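PDB 2JLM: putative phosphinothricin n-acetyltransferase from Acinetobacter baylyi, which probably transfers the acetyl group of acetyl-CoA to the amino group of L-methionine sulfoximine and L-methionine sulfone. Local coordinates for residues 20-23 against 24-28; 54-58 against 59-63. All blocks are in the same frame, centred on the assembly; numbering follows the deposited sequence.

Contact 1 (20-23 against 24-28)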
loop_
_atom_site.group_PDB
_atom_site.type_symbol
_atom_site.label_atom_id
_atom_site.label_comp_id
_atom_site.label_asym_id
_atom_site.label_seq_id
_atom_site.Cartn_x
_atom_site.Cartn_y
_atom_site.Cartn_z
ATOM N N HIS D 20 16.045 12.916 -1.664
ATOM C CA HIS D 20 16.512 13.016 -3.047
ATOM C C HIS D 20 16.026 14.216 -3.865
ATOM O O HIS D 20 16.470 14.406 -4.997
ATOM C CB HIS D 20 16.195 11.714 -3.779
ATOM C CG HIS D 20 16.790 10.504 -3.131
ATOM N ND1 HIS D 20 16.041 9.598 -2.412
ATOM C CD2 HIS D 20 18.068 10.050 -3.090
ATOM C CE1 HIS D 20 16.829 8.637 -1.960
ATOM N NE2 HIS D 20 18.063 8.888 -2.360
ATOM N N ALA D 21 15.135 15.025 -3.294
ATOM C CA ALA D 21 14.578 16.178 -4.004
ATOM C C ALA D 21 15.629 17.082 -4.652
ATOM O O ALA D 21 15.478 17.486 -5.806
ATOM C CB ALA D 21 13.680 16.997 -3.084
ATOM N N LEU D 22 16.685 17.413 -3.913
ATOM C CA LEU D 22 17.665 18.368 -4.423
ATOM C C LEU D 22 18.454 17.776 -5.575
ATOM O O LEU D 22 18.549 18.386 -6.638
ATOM C CB LEU D 22 18.611 18.865 -3.322
ATOM C CG LEU D 22 19.455 20.094 -3.700
ATOM C CD1 LEU D 22 19.794 20.936 -2.481
ATOM C CD2 LEU D 22 20.723 19.705 -4.449
ATOM N N GLU D 23 19.014 16.587 -5.365
ATOM C CA GLU D 23 19.755 15.894 -6.423
ATOM C C GLU D 23 18.901 15.656 -7.669
ATOM O O GLU D 23 19.339 15.927 -8.787
ATOM C CB GLU D 23 20.321 14.569 -5.916
ATOM C CG GLU D 23 21.673 14.704 -5.255
ATOM C CD GLU D 23 22.172 13.395 -4.698
ATOM O OE1 GLU D 23 23.220 12.913 -5.178
ATOM O OE2 GLU D 23 21.511 12.844 -3.791
ATOM N N ILE D 24 17.691 15.142 -7.473
ATOM C CA ILE D 24 16.756 14.967 -8.578
ATOM C C ILE D 24 16.526 16.305 -9.293
ATOM O O ILE D 24 16.574 16.391 -10.525
ATOM C CB ILE D 24 15.420 14.341 -8.104
ATOM C CG1 ILE D 24 15.610 12.844 -7.852
ATOM C CG2 ILE D 24 14.324 14.569 -9.134
ATOM C CD1 ILE D 24 14.373 12.137 -7.383
ATOM N N LEU D 25 16.317 17.362 -8.523
ATOM C CA LEU D 25 16.103 18.670 -9.128
ATOM C C LEU D 25 17.291 19.105 -9.987
ATOM O O LEU D 25 17.112 19.748 -11.018
ATOM C CB LEU D 25 15.787 19.721 -8.065
ATOM C CG LEU D 25 15.648 21.166 -8.550
ATOM C CD1 LEU D 25 14.533 21.302 -9.570
ATOM C CD2 LEU D 25 15.405 22.085 -7.370
ATOM N N GLU D 26 18.500 18.739 -9.577
ATOM C CA GLU D 26 19.702 19.186 -10.278
ATOM C C GLU D 26 19.910 18.381 -11.553
ATOM O O GLU D 26 20.425 18.884 -12.558
ATOM C CB GLU D 26 20.940 19.062 -9.380
ATOM C CG GLU D 26 20.774 19.615 -7.965
ATOM C CD GLU D 26 20.944 21.121 -7.879
ATOM O OE1 GLU D 26 20.366 21.733 -6.953
ATOM O OE2 GLU D 26 21.656 21.693 -8.732
ATOM N N ILE D 27 19.510 17.117 -11.504
ATOM C CA ILE D 27 19.644 16.228 -12.648
ATOM C C ILE D 27 18.635 16.644 -13.729
ATOM O O ILE D 27 18.981 16.792 -14.907
ATOM C CB ILE D 27 19.496 14.760 -12.189
ATOM C CG1 ILE D 27 20.724 14.379 -11.353
ATOM C CG2 ILE D 27 19.339 13.814 -13.368
ATOM C CD1 ILE D 27 20.509 13.229 -10.405
ATOM N N LEU D 28 17.396 16.894 -13.319
ATOM C CA LEU D 28 16.382 17.364 -14.261
ATOM C C LEU D 28 16.788 18.661 -14.953
ATOM O O LEU D 28 16.762 18.756 -16.189
ATOM C CB LEU D 28 15.038 17.546 -13.560
ATOM C CG LEU D 28 14.393 16.235 -13.106
ATOM C CD1 LEU D 28 12.972 16.475 -12.623
ATOM C CD2 LEU D 28 14.419 15.202 -14.231
#

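Contact 2 (54-58 against 59-63)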
loop_
_atom_site.group_PDB
_atom_site.type_symbol
_atom_site.label_atom_id
_atom_site.label_comp_id
_atom_site.label_asym_id
_atom_site.label_seq_id
_atom_site.Cartn_x
_atom_site.Cartn_y
_atom_site.Cartn_z
ATOM N N ALA D 54 4.627 14.693 -5.124
ATOM C CA ALA D 54 3.270 14.444 -4.652
ATOM C C ALA D 54 2.508 13.552 -5.624
ATOM O O ALA D 54 1.907 12.548 -5.228
ATOM C CB ALA D 54 2.531 15.759 -4.435
ATOM N N THR D 55 2.543 13.923 -6.899
ATOM C CA THR D 55 1.898 13.145 -7.952
ATOM C C THR D 55 2.318 11.679 -7.902
ATOM O O THR D 55 1.482 10.771 -7.976
ATOM C CB THR D 55 2.204 13.737 -9.344
ATOM O OG1 THR D 55 1.617 15.042 -9.444
ATOM C CG2 THR D 55 1.648 12.841 -10.462
ATOM N N LYS D 56 3.614 11.442 -7.754
ATOM C CA LYS D 56 4.111 10.072 -7.796
ATOM C C LYS D 56 3.706 9.274 -6.569
ATOM O O LYS D 56 3.437 8.074 -6.673
ATOM C CB LYS D 56 5.621 10.038 -8.065
ATOM C CG LYS D 56 5.914 10.104 -9.569
ATOM C CD LYS D 56 7.212 10.789 -9.896
ATOM C CE LYS D 56 7.249 11.170 -11.370
ATOM N NZ LYS D 56 6.710 10.080 -12.230
ATOM N N ARG D 57 3.637 9.951 -5.421
ATOM C CA ARG D 57 3.176 9.341 -4.172
ATOM C C ARG D 57 1.710 8.951 -4.271
ATOM O O ARG D 57 1.353 7.786 -4.101
ATOM C CB ARG D 57 3.343 10.306 -2.993
ATOM C CG ARG D 57 4.673 10.219 -2.275
ATOM C CD ARG D 57 4.639 11.001 -0.960
ATOM N NE ARG D 57 4.388 12.427 -1.162
ATOM C CZ ARG D 57 5.342 13.346 -1.296
ATOM N NH1 ARG D 57 6.619 12.990 -1.250
ATOM N NH2 ARG D 57 5.020 14.622 -1.478
ATOM N N GLN D 58 0.864 9.944 -4.524
ATOM C CA GLN D 58 -0.567 9.723 -4.679
ATOM C C GLN D 58 -0.838 8.534 -5.596
ATOM O O GLN D 58 -1.699 7.705 -5.309
ATOM C CB GLN D 58 -1.239 10.991 -5.224
ATOM C CG GLN D 58 -2.599 10.773 -5.883
ATOM C CD GLN D 58 -3.768 10.899 -4.917
ATOM O OE1 GLN D 58 -3.664 10.555 -3.737
ATOM N NE2 GLN D 58 -4.896 11.392 -5.422
ATOM N N ASN D 59 -0.079 8.437 -6.685
ATOM C CA ASN D 59 -0.354 7.436 -7.706
ATOM C C ASN D 59 0.420 6.139 -7.562
ATOM O O ASN D 59 0.260 5.219 -8.372
ATOM C CB ASN D 59 -0.089 8.018 -9.087
ATOM C CG ASN D 59 -1.128 9.020 -9.495
ATOM O OD1 ASN D 59 -2.293 8.674 -9.685
ATOM N ND2 ASN D 59 -0.717 10.274 -9.638
ATOM N N ASN D 60 1.271 6.065 -6.548
ATOM C CA ASN D 60 2.055 4.861 -6.349
ATOM C C ASN D 60 2.969 4.648 -7.565
ATOM O O ASN D 60 3.220 3.522 -7.987
ATOM C CB ASN D 60 1.118 3.665 -6.140
ATOM C CG ASN D 60 1.831 2.443 -5.603
ATOM O OD1 ASN D 60 2.516 2.506 -4.581
ATOM N ND2 ASN D 60 1.663 1.315 -6.285
ATOM N N PHE D 61 3.441 5.753 -8.136
ATOM C CA PHE D 61 4.434 5.708 -9.200
ATOM C C PHE D 61 5.824 5.538 -8.603
ATOM O O PHE D 61 6.244 6.334 -7.756
ATOM C CB PHE D 61 4.391 6.989 -10.033
ATOM C CG PHE D 61 3.138 7.137 -10.857
ATOM C CD1 PHE D 61 2.412 6.021 -11.251
ATOM C CD2 PHE D 61 2.707 8.384 -11.255
ATOM C CE1 PHE D 61 1.266 6.156 -12.016
ATOM C CE2 PHE D 61 1.561 8.531 -12.021
ATOM C CZ PHE D 61 0.842 7.414 -12.402
ATOM N N PRO D 62 6.549 4.502 -9.040
ATOM C CA PRO D 62 7.868 4.254 -8.448
ATOM C C PRO D 62 8.887 5.313 -8.860
ATOM O O PRO D 62 8.785 5.890 -9.943
ATOM C CB PRO D 62 8.259 2.889 -9.025
ATOM C CG PRO D 62 7.486 2.783 -10.306
ATOM C CD PRO D 62 6.222 3.563 -10.127
ATOM N N ILE D 63 9.844 5.587 -7.984
ATOM C CA ILE D 63 11.026 6.349 -8.364
ATOM C C ILE D 63 12.235 5.529 -7.930
ATOM O O ILE D 63 12.538 5.442 -6.741
ATOM C CB ILE D 63 11.067 7.746 -7.713
ATOM C CG1 ILE D 63 9.686 8.410 -7.742
ATOM C CG2 ILE D 63 12.081 8.645 -8.413
ATOM C CD1 ILE D 63 9.689 9.798 -7.104
#

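Contact 1 (20-23 against 24-28)
H20 and I24, one turn apart, are joined through the backbone and by a light side-chain touch, an example in small of how a helix closes each of its turns. Backbone bonds come first. I24 N donates a hydrogen bond to H20 O at 2.9 Å, nearly straight (166°), and L25 N reaches A21 O at 2.8 Å. E23 O receives I27 N at 3.0 Å and, more weakly, E26 N. The bond from E26 N to L22 O is less certain, because that carbonyl lies too close to the E26 side chain in the model.

Side-chain packing follows the same turns. With CG1 of I24 anti to its own carbonyl carbon (chi1 -76°), the branch folds back along the helix and sets CD1 4.1 Å from H20 CB. I27 folds the same way one turn later, its CG1 lying 3.3 Å from E23 O. Farther round, on the exposed side, the L22 and E26 side chains cross obliquely, and CD2 of L22 lies 3.2 Å from OE1 of E26. Beyond the two segments, I24 and I27 lie against F76, while A21 and I24 meet F53.

Two polar ends find partners outside the two segments. The extended E23 carries OE1 to the backbone N of L73, and ND1 of H20 bonds to T16 N.

These turns belong to the first helix of the GNAT acetyltransferase fold, with I24, I27 and L28 buried and L22 and E26 exposed: helix 17-34 packs against strand 73-81 of the central sheet and against helix 46-58.

Contact 2 (54-58 against 59-63)
T55 and N59 make the main polar link where helix 46-58 ends, and they illustrate how a helix is brought to a stop. The carbonyl oxygen of T55 is gripped twice by N59: ND2 approaches at 2.8 Å and the backbone N at 3.1 Å, from opposite faces of the carbonyl plane. The hydrogen bond from ND2 is bent (140°), and T55 O is tilted out of the N59 amide plane. With CG anti to its carbonyl carbon (chi1 -72°), the N59 side chain turns back along the helix and runs beside T55, ND2 coming near CG2.

Just past this point the chain turns sharply. N60 adopts a positive phi (62°), which lets F61 N bond K56 O at 2.7 Å in the carbonyl plane, while N60 N holds R57 O at 3.0 Å from above its plane. The carbonyls of T55, K56 and R57 thus receive donors from N59, F61 and N60 respectively.

Packing fills the inside of the turn. K56 crosses F61 at about a right angle, its CG 3.5 Å from F61 CB and at the edge of the ring, near its plane. CB of N59 sits over the centre of one ring face, 3.3 Å above it. Farther along K56, CD lies 3.9 Å from I63 CD1, and NZ goes on to bond S78 OG. F61 also meets the ring of W79 and lies beside a bound PEG molecule, probably from the crystallisation liquor. The guanidinium group of R57 forms a salt bridge with E17.

The whole is a Schellman motif, reinforced by an asparagine amide, which ends helix 46-58 and directs the chain into strand 63-68 of the GNAT sheet.

How the contacts relate
Contact 1 comes first along the chain, within helix 17-34; contact 2 follows at the end of helix 46-58, the next helix, and in the loop to strand 63-68. Their centres are about 16 Å apart and their nearest atoms about 4 Å, without touching. F53 bridges them, meeting A21 and I24 of contact 1 and I63 of contact 2, and F76 of strand 73-81 likewise serves both. Together they occupy the two-helix connection between strands 7-14 and 63-68, neighbours in the mixed sheet, the arrangement with which GNAT domains begin. One contact lies within a helix laid on that sheet; the other returns the chain to it.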